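Shikimate dehydrogenase-like protein HI_0607 (Haemophilus influenzae, PDB 1NPY) catalyses the NADP(+)-dependent oxidation of shikimate to 3-dehydroshikimate in vitro, with activity low enough that its biological substrate may be another compound. Local coordinates at residues A[47-52]-A[88-93]; A[31-36]-A[245-250]; A[21-26]-A[238-243]; A[105-110]-A[135-140]. One frame throughout, in Å; residues are numbered along the deposited sequence.

Interaction 1: residues A[47-52]-A[88-93]; sequences HAIKGV and NTIVND
Ile49 and Ile90 make the tight part of this contact: their CD1 methyls meet at 3.7 Å, one carried by helix 45-55 and the other by strand 89-93. The side chain of Ile49 has to bend to get there. It does not start out toward the strand, but CG1 lies beside the backbone N (chi1 -61°) and the second torsion turns CD1 inward. Ile90 already points at the helix, and the two side chains approach at a slant and touch through their terminal methyls.

One turn further on the packing is looser. Val52 points at the strand, yet its methyls stop short of close contact. Its carbonyl O, Val52 O, lies 3.6 Å from Asn92 ND2, too long to count as more than packing; the amide's own bonds go elsewhere, ND2 to Ile57 O and OD1 from Gly95 N. Bound at both ends, the buried amide is fixed in its rotation. The opposite side of the helix faces solvent, with Lys50 reaching back to a salt bridge with Glu46.

Leu97 of strand 96-100 touches Ile49, Ile90 and Asn92. Met10 and Leu12 of strand 7-12 pack against Val52 and Ile49, so helix 45-55 lies over one face of the mixed sheet of the substrate-binding domain. Helix 235-251 covers the other face, where Val91 points.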
loop_
_atom_site.group_PDB
_atom_site.type_symbol
_atom_site.label_atom_id
_atom_site.label_comp_id
_atom_site.label_asym_id
_atom_site.label_seq_id
_atom_site.Cartn_x
_atom_site.Cartn_y
_atom_site.Cartn_z
ATOM N N HIS A 47 24.141 -5.941 -2.113
ATOM C CA HIS A 47 24.956 -5.052 -2.944
ATOM C C HIS A 47 24.113 -4.083 -3.762
ATOM O O HIS A 47 24.603 -3.021 -4.140
ATOM C CB HIS A 47 25.965 -5.836 -3.789
ATOM C CG HIS A 47 26.961 -6.581 -2.964
ATOM N ND1 HIS A 47 27.916 -5.947 -2.200
ATOM C CD2 HIS A 47 27.086 -7.902 -2.698
ATOM C CE1 HIS A 47 28.595 -6.849 -1.512
ATOM N NE2 HIS A 47 28.152 -8.045 -1.843
ATOM N N ALA A 48 22.841 -4.400 -3.967
ATOM C CA ALA A 48 21.920 -3.431 -4.555
ATOM C C ALA A 48 21.739 -2.226 -3.638
ATOM O O ALA A 48 21.886 -1.087 -4.098
ATOM C CB ALA A 48 20.603 -4.087 -4.847
ATOM N N ILE A 49 21.518 -2.458 -2.345
ATOM C CA ILE A 49 21.274 -1.383 -1.384
ATOM C C ILE A 49 22.575 -0.639 -1.141
ATOM O O ILE A 49 22.606 0.597 -1.159
ATOM C CB ILE A 49 20.673 -1.900 -0.056
ATOM C CG1 ILE A 49 19.316 -2.583 -0.283
ATOM C CG2 ILE A 49 20.525 -0.757 0.961
ATOM C CD1 ILE A 49 18.255 -1.767 -1.007
ATOM N N LYS A 50 23.668 -1.373 -0.952
ATOM C CA LYS A 50 24.959 -0.702 -0.836
ATOM C C LYS A 50 25.311 0.113 -2.084
ATOM O O LYS A 50 25.997 1.117 -1.959
ATOM C CB LYS A 50 26.082 -1.677 -0.481
ATOM C CG LYS A 50 25.963 -2.250 0.936
ATOM C CD LYS A 50 26.958 -3.365 1.199
ATOM C CE LYS A 50 26.866 -3.761 2.674
ATOM N NZ LYS A 50 27.852 -4.845 2.990
ATOM N N GLY A 51 24.853 -0.314 -3.256
ATOM C CA GLY A 51 24.962 0.411 -4.512
ATOM C C GLY A 51 24.192 1.716 -4.565
ATOM O O GLY A 51 24.730 2.714 -5.063
ATOM N N VAL A 52 22.961 1.696 -4.062
ATOM C CA VAL A 52 22.099 2.871 -3.998
ATOM C C VAL A 52 22.859 3.925 -3.215
ATOM O O VAL A 52 22.995 5.066 -3.638
ATOM C CB VAL A 52 20.753 2.543 -3.290
ATOM C CG1 VAL A 52 19.990 3.786 -2.792
ATOM C CG2 VAL A 52 19.888 1.690 -4.180
ATOM N N ASN A 88 9.074 -0.289 2.213
ATOM C CA ASN A 88 8.776 -0.173 0.786
ATOM C C ASN A 88 9.382 1.083 0.155
ATOM O O ASN A 88 9.230 1.352 -1.030
ATOM C CB ASN A 88 7.282 -0.295 0.509
ATOM C CG ASN A 88 6.570 1.044 0.594
ATOM O OD1 ASN A 88 7.010 1.886 1.379
ATOM N ND2 ASN A 88 5.510 1.255 -0.208
ATOM N N THR A 89 10.126 1.849 0.940
ATOM C CA THR A 89 10.678 3.129 0.486
ATOM C C THR A 89 11.998 3.438 1.174
ATOM O O THR A 89 12.050 3.369 2.396
ATOM C CB THR A 89 9.755 4.291 0.862
ATOM O OG1 THR A 89 8.458 4.023 0.318
ATOM C CG2 THR A 89 10.217 5.559 0.202
ATOM N N ILE A 90 13.039 3.760 0.402
ATOM C CA ILE A 90 14.308 4.220 0.955
ATOM C C ILE A 90 14.613 5.600 0.397
ATOM O O ILE A 90 14.509 5.816 -0.811
ATOM C CB ILE A 90 15.434 3.232 0.559
ATOM C CG1 ILE A 90 15.118 1.813 1.031
ATOM C CG2 ILE A 90 16.766 3.707 1.094
ATOM C CD1 ILE A 90 15.876 0.761 0.287
ATOM N N VAL A 91 15.018 6.523 1.266
ATOM C CA VAL A 91 15.449 7.847 0.876
ATOM C C VAL A 91 16.898 7.996 1.328
ATOM O O VAL A 91 17.238 7.793 2.498
ATOM C CB VAL A 91 14.624 8.967 1.519
ATOM C CG1 VAL A 91 15.047 10.333 0.969
ATOM C CG2 VAL A 91 13.137 8.734 1.320
ATOM N N ASN A 92 17.745 8.318 0.357
ATOM C CA ASN A 92 19.157 8.567 0.594
ATOM C C ASN A 92 19.466 10.025 0.873
ATOM O O ASN A 92 19.409 10.862 -0.018
ATOM C CB ASN A 92 19.933 8.080 -0.621
ATOM C CG ASN A 92 21.435 8.229 -0.470
ATOM O OD1 ASN A 92 21.945 8.614 0.596
ATOM N ND2 ASN A 92 22.152 7.796 -1.510
ATOM N N ASP A 93 19.721 10.334 2.140
ATOM C CA ASP A 93 20.096 11.665 2.596
ATOM C C ASP A 93 21.627 11.722 2.784
ATOM O O ASP A 93 22.133 11.338 3.834
ATOM C CB ASP A 93 19.313 11.954 3.897
ATOM C CG ASP A 93 17.786 11.982 3.691
ATOM O OD1 ASP A 93 17.320 12.812 2.872
ATOM O OD2 ASP A 93 16.973 11.184 4.236
#

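Interaction 2: residues A[31-36]-A[245-250]; sequences LGLNFI and EQFELY
Apolar packing joins Leu31, Leu33 and Phe35 to Phe247 and Tyr250, where the link between helix 19-31 and edge strand 35-40 meets the last turns of helix 235-251. Two leucines hold one end of the Phe247 ring. Leu31 CD1 comes within 3.8 Å of Phe247 CE2, and Leu33 CD1, coming from the opposite direction and oblique to the ring, reaches Phe247 CZ at 3.8 Å. Phe247 extends to them because its CG is anti to the backbone N (chi1 -176°). Between the leucines, Gly32 closes helix 19-31 in a Schellman motif, its positive phi ending the helix before the strand begins.

Phe35 meets mostly backbone: its CZ is 3.8 Å from Tyr250 O, an oxygen whose hydrogen bond comes from Arg58 NE. Its CE2 lies 4.4 Å from Tyr250 CB, a looser touch. The Tyr250 ring leads away from the strand, and one of its faces carries Gln246 O, 3.2 Å above the plane and toward the rim. Tyr28 meets both Phe35 and Phe247, joining the two halves of the aromatic cluster. The arrangement belongs to the shikimate dehydrogenase fold, in which the chain returns from the nucleotide-binding domain and packs a late helix against the sheet of the substrate-binding domain.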
loop_
_atom_site.group_PDB
_atom_site.type_symbol
_atom_site.label_atom_id
_atom_site.label_comp_id
_atom_site.label_asym_id
_atom_site.label_seq_id
_atom_site.Cartn_x
_atom_site.Cartn_y
_atom_site.Cartn_z
ATOM N N LEU A 31 6.477 18.990 -13.217
ATOM C CA LEU A 31 6.926 19.847 -12.123
ATOM C C LEU A 31 8.289 20.515 -12.333
ATOM O O LEU A 31 8.738 21.277 -11.477
ATOM C CB LEU A 31 6.937 19.069 -10.803
ATOM C CG LEU A 31 5.588 18.809 -10.125
ATOM C CD1 LEU A 31 5.801 18.130 -8.777
ATOM C CD2 LEU A 31 4.841 20.098 -9.881
ATOM N N GLY A 32 8.927 20.274 -13.478
ATOM C CA GLY A 32 10.215 20.858 -13.780
ATOM C C GLY A 32 11.327 20.374 -12.877
ATOM O O GLY A 32 12.239 21.129 -12.554
ATOM N N LEU A 33 11.259 19.105 -12.477
ATOM C CA LEU A 33 12.284 18.493 -11.636
ATOM C C LEU A 33 13.334 17.716 -12.414
ATOM O O LEU A 33 13.005 16.939 -13.313
ATOM C CB LEU A 33 11.652 17.531 -10.648
ATOM C CG LEU A 33 10.908 18.144 -9.475
ATOM C CD1 LEU A 33 9.849 17.267 -8.871
ATOM C CD2 LEU A 33 11.895 18.541 -8.378
ATOM N N ASN A 34 14.595 17.961 -12.079
ATOM C CA ASN A 34 15.709 17.297 -12.745
ATOM C C ASN A 34 16.012 15.941 -12.120
ATOM O O ASN A 34 17.000 15.762 -11.389
ATOM C CB ASN A 34 16.966 18.172 -12.670
ATOM C CG ASN A 34 18.072 17.660 -13.579
ATOM O OD1 ASN A 34 17.810 16.903 -14.517
ATOM N ND2 ASN A 34 19.301 18.104 -13.330
ATOM N N PHE A 35 15.088 15.030 -12.402
ATOM C CA PHE A 35 14.999 13.689 -11.828
ATOM C C PHE A 35 14.585 12.770 -12.976
ATOM O O PHE A 35 13.868 13.194 -13.894
ATOM C CB PHE A 35 13.894 13.590 -10.781
ATOM C CG PHE A 35 14.270 13.982 -9.370
ATOM C CD1 PHE A 35 14.552 15.300 -9.032
ATOM C CD2 PHE A 35 14.245 13.038 -8.353
ATOM C CE1 PHE A 35 14.858 15.652 -7.735
ATOM C CE2 PHE A 35 14.537 13.373 -7.065
ATOM C CZ PHE A 35 14.862 14.685 -6.751
ATOM N N ILE A 36 15.024 11.515 -12.901
ATOM C CA ILE A 36 14.518 10.395 -13.696
ATOM C C ILE A 36 14.252 9.196 -12.803
ATOM O O ILE A 36 14.827 9.058 -11.713
ATOM C CB ILE A 36 15.486 9.977 -14.807
ATOM C CG1 ILE A 36 16.867 9.642 -14.242
ATOM C CG2 ILE A 36 15.534 11.034 -15.875
ATOM C CD1 ILE A 36 17.798 8.883 -15.199
ATOM N N GLU A 245 3.361 9.593 -1.887
ATOM C CA GLU A 245 4.112 9.797 -0.654
ATOM C C GLU A 245 5.611 9.554 -0.903
ATOM O O GLU A 245 6.471 10.271 -0.379
ATOM C CB GLU A 245 3.588 8.931 0.498
ATOM C CG GLU A 245 2.152 9.283 0.899
ATOM C CD GLU A 245 2.042 10.531 1.745
ATOM O OE1 GLU A 245 2.988 10.774 2.518
ATOM O OE2 GLU A 245 1.007 11.239 1.665
ATOM N N GLN A 246 5.935 8.540 -1.695
ATOM C CA GLN A 246 7.319 8.335 -2.126
ATOM C C GLN A 246 7.828 9.542 -2.900
ATOM O O GLN A 246 8.923 10.046 -2.645
ATOM C CB GLN A 246 7.485 7.076 -2.970
ATOM C CG GLN A 246 7.165 5.821 -2.200
ATOM C CD GLN A 246 7.131 4.583 -3.059
ATOM O OE1 GLN A 246 6.718 4.653 -4.221
ATOM N NE2 GLN A 246 7.554 3.449 -2.502
ATOM N N PHE A 247 7.017 10.021 -3.838
ATOM C CA PHE A 247 7.447 11.132 -4.680
ATOM C C PHE A 247 7.803 12.342 -3.827
ATOM O O PHE A 247 8.840 13.009 -4.035
ATOM C CB PHE A 247 6.342 11.464 -5.672
ATOM C CG PHE A 247 6.713 12.524 -6.647
ATOM C CD1 PHE A 247 7.096 12.177 -7.936
ATOM C CD2 PHE A 247 6.635 13.874 -6.319
ATOM C CE1 PHE A 247 7.442 13.129 -8.858
ATOM C CE2 PHE A 247 6.999 14.837 -7.265
ATOM C CZ PHE A 247 7.355 14.478 -8.529
ATOM N N GLU A 248 6.958 12.594 -2.830
ATOM C CA GLU A 248 7.147 13.731 -1.935
ATOM C C GLU A 248 8.386 13.528 -1.055
ATOM O O GLU A 248 9.156 14.454 -0.815
ATOM C CB GLU A 248 5.913 13.986 -1.067
ATOM C CG GLU A 248 6.013 15.284 -0.273
ATOM C CD GLU A 248 4.770 15.530 0.567
ATOM O OE1 GLU A 248 4.781 16.346 1.521
ATOM O OE2 GLU A 248 3.748 14.891 0.247
ATOM N N LEU A 249 8.627 12.307 -0.611
ATOM C CA LEU A 249 9.838 12.034 0.150
ATOM C C LEU A 249 11.098 12.303 -0.680
ATOM O O LEU A 249 12.094 12.830 -0.188
ATOM C CB LEU A 249 9.817 10.610 0.676
ATOM C CG LEU A 249 8.925 10.401 1.891
ATOM C CD1 LEU A 249 8.643 8.928 2.126
ATOM C CD2 LEU A 249 9.490 11.011 3.164
ATOM N N TYR A 250 11.070 11.895 -1.938
ATOM C CA TYR A 250 12.285 12.007 -2.751
ATOM C C TYR A 250 12.557 13.447 -3.199
ATOM O O TYR A 250 13.717 13.848 -3.252
ATOM C CB TYR A 250 12.222 11.148 -4.003
ATOM C CG TYR A 250 11.912 9.669 -3.824
ATOM C CD1 TYR A 250 12.229 8.970 -2.671
ATOM C CD2 TYR A 250 11.312 8.970 -4.851
ATOM C CE1 TYR A 250 11.907 7.621 -2.545
ATOM C CE2 TYR A 250 10.969 7.629 -4.737
ATOM C CZ TYR A 250 11.307 6.957 -3.582
ATOM O OH TYR A 250 10.955 5.635 -3.472
#

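Interaction 3: residues A[21-26]-A[238-243]; sequences TTFHNY and VIVLQA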
loop_
_atom_site.group_PDB
_atom_site.type_symbol
_atom_site.label_atom_id
_atom_site.label_comp_id
_atom_site.label_asym_id
_atom_site.label_seq_id
_atom_site.Cartn_x
_atom_site.Cartn_y
_atom_site.Cartn_z
ATOM N N THR A 21 7.757 3.825 -13.093
ATOM C CA THR A 21 8.553 4.473 -14.134
ATOM C C THR A 21 7.673 5.421 -14.960
ATOM O O THR A 21 8.057 6.562 -15.235
ATOM C CB THR A 21 9.259 3.441 -15.026
ATOM O OG1 THR A 21 10.085 2.604 -14.209
ATOM C CG2 THR A 21 10.202 4.071 -16.024
ATOM N N THR A 22 6.458 5.002 -15.290
ATOM C CA THR A 22 5.565 5.882 -16.045
ATOM C C THR A 22 5.103 7.105 -15.247
ATOM O O THR A 22 5.237 8.256 -15.665
ATOM C CB THR A 22 4.373 5.048 -16.542
ATOM O OG1 THR A 22 4.864 4.005 -17.392
ATOM C CG2 THR A 22 3.474 5.865 -17.448
ATOM N N PHE A 23 4.654 6.818 -14.033
ATOM C CA PHE A 23 4.029 7.777 -13.113
ATOM C C PHE A 23 5.033 8.808 -12.642
ATOM O O PHE A 23 4.777 10.008 -12.728
ATOM C CB PHE A 23 3.488 6.992 -11.915
ATOM C CG PHE A 23 2.742 7.789 -10.895
ATOM C CD1 PHE A 23 1.399 8.076 -11.075
ATOM C CD2 PHE A 23 3.339 8.200 -9.716
ATOM C CE1 PHE A 23 0.685 8.794 -10.101
ATOM C CE2 PHE A 23 2.619 8.880 -8.746
ATOM C CZ PHE A 23 1.293 9.218 -8.966
ATOM N N HIS A 24 6.170 8.359 -12.107
ATOM C CA HIS A 24 7.124 9.335 -11.576
ATOM C C HIS A 24 7.746 10.238 -12.657
ATOM O O HIS A 24 7.897 11.458 -12.494
ATOM C CB HIS A 24 8.219 8.631 -10.761
ATOM C CG HIS A 24 7.766 8.107 -9.436
ATOM N ND1 HIS A 24 7.254 6.837 -9.266
ATOM C CD2 HIS A 24 7.860 8.640 -8.197
ATOM C CE1 HIS A 24 6.961 6.652 -7.989
ATOM N NE2 HIS A 24 7.339 7.728 -7.316
ATOM N N ASN A 25 8.118 9.656 -13.792
ATOM C CA ASN A 25 8.699 10.426 -14.874
ATOM C C ASN A 25 7.734 11.465 -15.447
ATOM O O ASN A 25 8.126 12.603 -15.718
ATOM C CB ASN A 25 9.277 9.544 -15.988
ATOM C CG ASN A 25 10.580 8.849 -15.581
ATOM O OD1 ASN A 25 10.678 7.615 -15.659
ATOM N ND2 ASN A 25 11.563 9.613 -15.130
ATOM N N TYR A 26 6.460 11.117 -15.537
ATOM C CA TYR A 26 5.462 12.108 -15.923
ATOM C C TYR A 26 5.439 13.311 -14.984
ATOM O O TYR A 26 5.431 14.468 -15.433
ATOM C CB TYR A 26 4.096 11.446 -15.967
ATOM C CG TYR A 26 2.962 12.341 -16.426
ATOM C CD1 TYR A 26 2.672 12.523 -17.773
ATOM C CD2 TYR A 26 2.175 12.993 -15.491
ATOM C CE1 TYR A 26 1.609 13.346 -18.188
ATOM C CE2 TYR A 26 1.116 13.809 -15.892
ATOM C CZ TYR A 26 0.843 13.974 -17.231
ATOM O OH TYR A 26 -0.222 14.787 -17.602
ATOM N N VAL A 238 -5.052 3.444 -2.949
ATOM C CA VAL A 238 -3.900 3.035 -2.170
ATOM C C VAL A 238 -2.633 3.101 -3.015
ATOM O O VAL A 238 -1.630 3.688 -2.600
ATOM C CB VAL A 238 -4.053 1.650 -1.516
ATOM C CG1 VAL A 238 -2.812 1.305 -0.752
ATOM C CG2 VAL A 238 -5.211 1.619 -0.527
ATOM N N ILE A 239 -2.664 2.522 -4.216
ATOM C CA ILE A 239 -1.449 2.469 -5.030
ATOM C C ILE A 239 -0.989 3.870 -5.387
ATOM O O ILE A 239 0.215 4.171 -5.361
ATOM C CB ILE A 239 -1.663 1.654 -6.305
ATOM C CG1 ILE A 239 -1.863 0.185 -5.940
ATOM C CG2 ILE A 239 -0.476 1.755 -7.245
ATOM C CD1 ILE A 239 -2.107 -0.694 -7.129
ATOM N N VAL A 240 -1.953 4.710 -5.749
ATOM C CA VAL A 240 -1.594 6.075 -6.101
ATOM C C VAL A 240 -1.045 6.870 -4.917
ATOM O O VAL A 240 -0.012 7.534 -5.043
ATOM C CB VAL A 240 -2.759 6.819 -6.786
ATOM C CG1 VAL A 240 -2.366 8.297 -6.969
ATOM C CG2 VAL A 240 -3.074 6.168 -8.119
ATOM N N LEU A 241 -1.680 6.800 -3.753
ATOM C CA LEU A 241 -1.269 7.621 -2.626
ATOM C C LEU A 241 0.072 7.132 -2.109
ATOM O O LEU A 241 0.908 7.966 -1.754
ATOM C CB LEU A 241 -2.319 7.588 -1.507
ATOM C CG LEU A 241 -2.057 8.481 -0.290
ATOM C CD1 LEU A 241 -1.718 9.902 -0.732
ATOM C CD2 LEU A 241 -3.312 8.441 0.603
ATOM N N GLN A 242 0.304 5.819 -2.086
ATOM C CA GLN A 242 1.599 5.341 -1.614
ATOM C C GLN A 242 2.723 5.815 -2.525
ATOM O O GLN A 242 3.769 6.209 -2.012
ATOM C CB GLN A 242 1.671 3.839 -1.400
ATOM C CG GLN A 242 1.713 3.004 -2.642
ATOM C CD GLN A 242 1.161 1.588 -2.522
ATOM O OE1 GLN A 242 0.028 1.396 -2.072
ATOM N NE2 GLN A 242 1.929 0.594 -2.978
ATOM N N ALA A 243 2.463 5.897 -3.826
ATOM C CA ALA A 243 3.438 6.426 -4.787
ATOM C C ALA A 243 3.687 7.927 -4.645
ATOM O O ALA A 243 4.824 8.404 -4.708
ATOM C CB ALA A 243 3.002 6.097 -6.198
#
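His24 ND1 is hydrogen-bonded to Gly20 O, one turn earlier in its own helix, and this bond holds the imidazole so that its other nitrogen faces helix 238-243. There NE2 stands 3.7 Å from Ala243 O, a contact oblique to the ring. The imidazole is further steadied by stacking on Tyr37 and by Phe23 CD2, which sits 4.1 Å above one of its faces, toward the rim.

Phe23 carries most of the apolar contact. With CG anti to its backbone N (chi1 -177°), the phenyl group reaches across to the other helix, and its CE2 lies 3.8 Å from Ala243 CB. The far end of the ring is less closely met, CZ being 4.3 Å from Val240 CG1. The methyl of Ala243 thus meets the CD2-CE2 side of Phe23 and lies near the imidazole, CE1 of His24 being 4.4 Å from Ala243 CB. Helix 19-31 belongs to the substrate-binding domain, whereas helix 235-251 follows the last strand of the nucleotide-binding sheet and carries the chain back across, as in other shikimate dehydrogenases. The two local axes are 11.7 Å apart and cross at -48°, a spacing bridged by the aromatic rings. Helix 257-268 fills in from the side, with Ala263 against Phe23 and Ile260 against Val240. On another side of helix 235-251, Gln242 O is hydrogen-bonded to Thr102 OG1 of helix 102-113.

Interaction 4: residues A[105-110]-A[135-140]; sequences IAIVKL and VAAFKN
The first helix of the nucleotide-binding domain, 131-140, packs through Ala137 against Ile107 and Val108 of helix 102-113, one of the helices that run between the two domains. A single methyl does the work on one side. Ala137 CB points at the partner helix and sits between two branches: Ile107 CG2 at 3.6 Å and Val108 CG2, also at 3.6 Å. Ile107 adds its own CB, 3.8 Å from the same methyl, so the isoleucine bears on Ala137 with the base of its side chain. At Val108 the first torsion (170°) sends CG1 anti to the backbone N and puts CG2 beside it, on the side where Ala137 lies; that methyl also comes within 3.9 Å of Ala137 CA.

Alanine at this point lets the backbones come very near each other, with Val108 CA and Ala137 CA 5.2 Å apart. Tyr104, a turn before Val108, extends the seam: its side chain touches Ala136 and Ala137, and its OH is hydrogen-bonded to Asn140 ND2. Phe138 touches Ile111 further along helix 102-113.

The side chain of Ile107 lies about 4 Å from that of Met130 and about 5 Å from that of Asp103, probable cofactor and substrate residues respectively. Helix 131-140 directly follows the glycine-rich turn Gly126 to Met130, consistent with the strand-turn-helix start of a Rossmann-type NADP(+) site.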
loop_
_atom_site.group_PDB
_atom_site.type_symbol
_atom_site.label_atom_id
_atom_site.label_comp_id
_atom_site.label_asym_id
_atom_site.label_seq_id
_atom_site.Cartn_x
_atom_site.Cartn_y
_atom_site.Cartn_z
ATOM N N ILE A 105 1.460 4.435 5.512
ATOM C CA ILE A 105 1.122 5.859 5.514
ATOM C C ILE A 105 -0.152 6.097 4.709
ATOM O O ILE A 105 -1.025 6.847 5.147
ATOM C CB ILE A 105 2.302 6.724 5.040
ATOM C CG1 ILE A 105 3.506 6.559 5.969
ATOM C CG2 ILE A 105 1.962 8.209 4.995
ATOM C CD1 ILE A 105 4.775 7.141 5.418
ATOM N N ALA A 106 -0.248 5.508 3.521
ATOM C CA ALA A 106 -1.422 5.694 2.665
ATOM C C ALA A 106 -2.704 5.234 3.343
ATOM O O ALA A 106 -3.736 5.902 3.222
ATOM C CB ALA A 106 -1.249 4.979 1.314
ATOM N N ILE A 107 -2.643 4.131 4.082
ATOM C CA ILE A 107 -3.857 3.574 4.664
ATOM C C ILE A 107 -4.315 4.487 5.807
ATOM O O ILE A 107 -5.492 4.839 5.901
ATOM C CB ILE A 107 -3.737 2.106 5.095
ATOM C CG1 ILE A 107 -3.553 1.207 3.866
ATOM C CG2 ILE A 107 -5.055 1.734 5.778
ATOM C CD1 ILE A 107 -2.680 0.028 4.117
ATOM N N VAL A 108 -3.359 4.945 6.608
ATOM C CA VAL A 108 -3.642 5.914 7.671
ATOM C C VAL A 108 -4.269 7.179 7.080
ATOM O O VAL A 108 -5.248 7.707 7.621
ATOM C CB VAL A 108 -2.359 6.288 8.435
ATOM C CG1 VAL A 108 -2.613 7.485 9.381
ATOM C CG2 VAL A 108 -1.800 5.112 9.221
ATOM N N LYS A 109 -3.693 7.698 6.001
ATOM C CA LYS A 109 -4.254 8.836 5.296
ATOM C C LYS A 109 -5.665 8.656 4.747
ATOM O O LYS A 109 -6.481 9.582 4.829
ATOM C CB LYS A 109 -3.316 9.362 4.198
ATOM C CG LYS A 109 -2.044 10.012 4.754
ATOM C CD LYS A 109 -1.285 10.849 3.729
ATOM C CE LYS A 109 -0.247 11.814 4.333
ATOM N NZ LYS A 109 -0.559 12.227 5.735
ATOM N N LEU A 110 -5.965 7.489 4.178
ATOM C CA LEU A 110 -7.302 7.218 3.686
ATOM C C LEU A 110 -8.349 7.054 4.787
ATOM O O LEU A 110 -9.506 7.479 4.625
ATOM C CB LEU A 110 -7.261 5.977 2.794
ATOM C CG LEU A 110 -6.525 6.210 1.477
ATOM C CD1 LEU A 110 -6.118 4.880 0.872
ATOM C CD2 LEU A 110 -7.426 6.984 0.511
ATOM N N VAL A 135 -4.106 -3.538 9.269
ATOM C CA VAL A 135 -4.394 -3.769 10.674
ATOM C C VAL A 135 -3.665 -2.744 11.538
ATOM O O VAL A 135 -4.238 -2.182 12.480
ATOM C CB VAL A 135 -4.084 -5.211 11.085
ATOM C CG1 VAL A 135 -4.244 -5.409 12.594
ATOM C CG2 VAL A 135 -5.004 -6.149 10.335
ATOM N N ALA A 136 -2.399 -2.494 11.214
ATOM C CA ALA A 136 -1.607 -1.543 11.994
ATOM C C ALA A 136 -2.087 -0.113 11.846
ATOM O O ALA A 136 -2.047 0.684 12.795
ATOM C CB ALA A 136 -0.131 -1.648 11.596
ATOM N N ALA A 137 -2.508 0.226 10.633
ATOM C CA ALA A 137 -3.034 1.556 10.372
ATOM C C ALA A 137 -4.313 1.811 11.156
ATOM O O ALA A 137 -4.507 2.896 11.720
ATOM C CB ALA A 137 -3.227 1.801 8.884
ATOM N N PHE A 138 -5.186 0.808 11.200
ATOM C CA PHE A 138 -6.389 0.959 12.020
ATOM C C PHE A 138 -6.048 1.074 13.498
ATOM O O PHE A 138 -6.608 1.914 14.198
ATOM C CB PHE A 138 -7.395 -0.153 11.733
ATOM C CG PHE A 138 -8.260 0.124 10.533
ATOM C CD1 PHE A 138 -9.349 0.971 10.626
ATOM C CD2 PHE A 138 -7.973 -0.454 9.304
ATOM C CE1 PHE A 138 -10.136 1.246 9.550
ATOM C CE2 PHE A 138 -8.781 -0.210 8.220
ATOM C CZ PHE A 138 -9.860 0.649 8.333
ATOM N N LYS A 139 -5.094 0.284 13.966
ATOM C CA LYS A 139 -4.772 0.238 15.386
ATOM C C LYS A 139 -4.202 1.591 15.763
ATOM O O LYS A 139 -4.592 2.173 16.783
ATOM C CB LYS A 139 -3.729 -0.845 15.661
ATOM C CG LYS A 139 -3.303 -0.989 17.128
ATOM C CD LYS A 139 -4.439 -1.613 17.916
ATOM C CE LYS A 139 -4.068 -1.788 19.395
ATOM N NZ LYS A 139 -2.992 -0.822 19.749
ATOM N N ASN A 140 -3.283 2.102 14.948
ATOM C CA ASN A 140 -2.639 3.353 15.331
ATOM C C ASN A 140 -3.506 4.573 15.064
ATOM O O ASN A 140 -3.159 5.682 15.457
ATOM C CB ASN A 140 -1.276 3.462 14.657
ATOM C CG ASN A 140 -0.325 2.408 15.158
ATOM O OD1 ASN A 140 -0.522 1.838 16.235
ATOM N ND2 ASN A 140 0.679 2.088 14.353
#

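From the N terminus, helix 19-31 opens interaction 3 and the turn into strand 35-40 opens interaction 2; both wait some 210 residues for their partners. Interaction 1 then opens and closes within the substrate-binding domain, pinning helix 45-55 to strand 89-93. Interaction 4 follows in series, joining connecting helix 102-113 to the start of the nucleotide-binding domain. Only when helix 235-251 brings the chain back do residues 238-243 close interaction 3 and 245-250 close interaction 2. These two long loops cross, and each encloses interactions 1 and 4. Helix 235-251 also touches the other two contacts' segments, through Gln246 with Thr89 and Leu241 with Lys109.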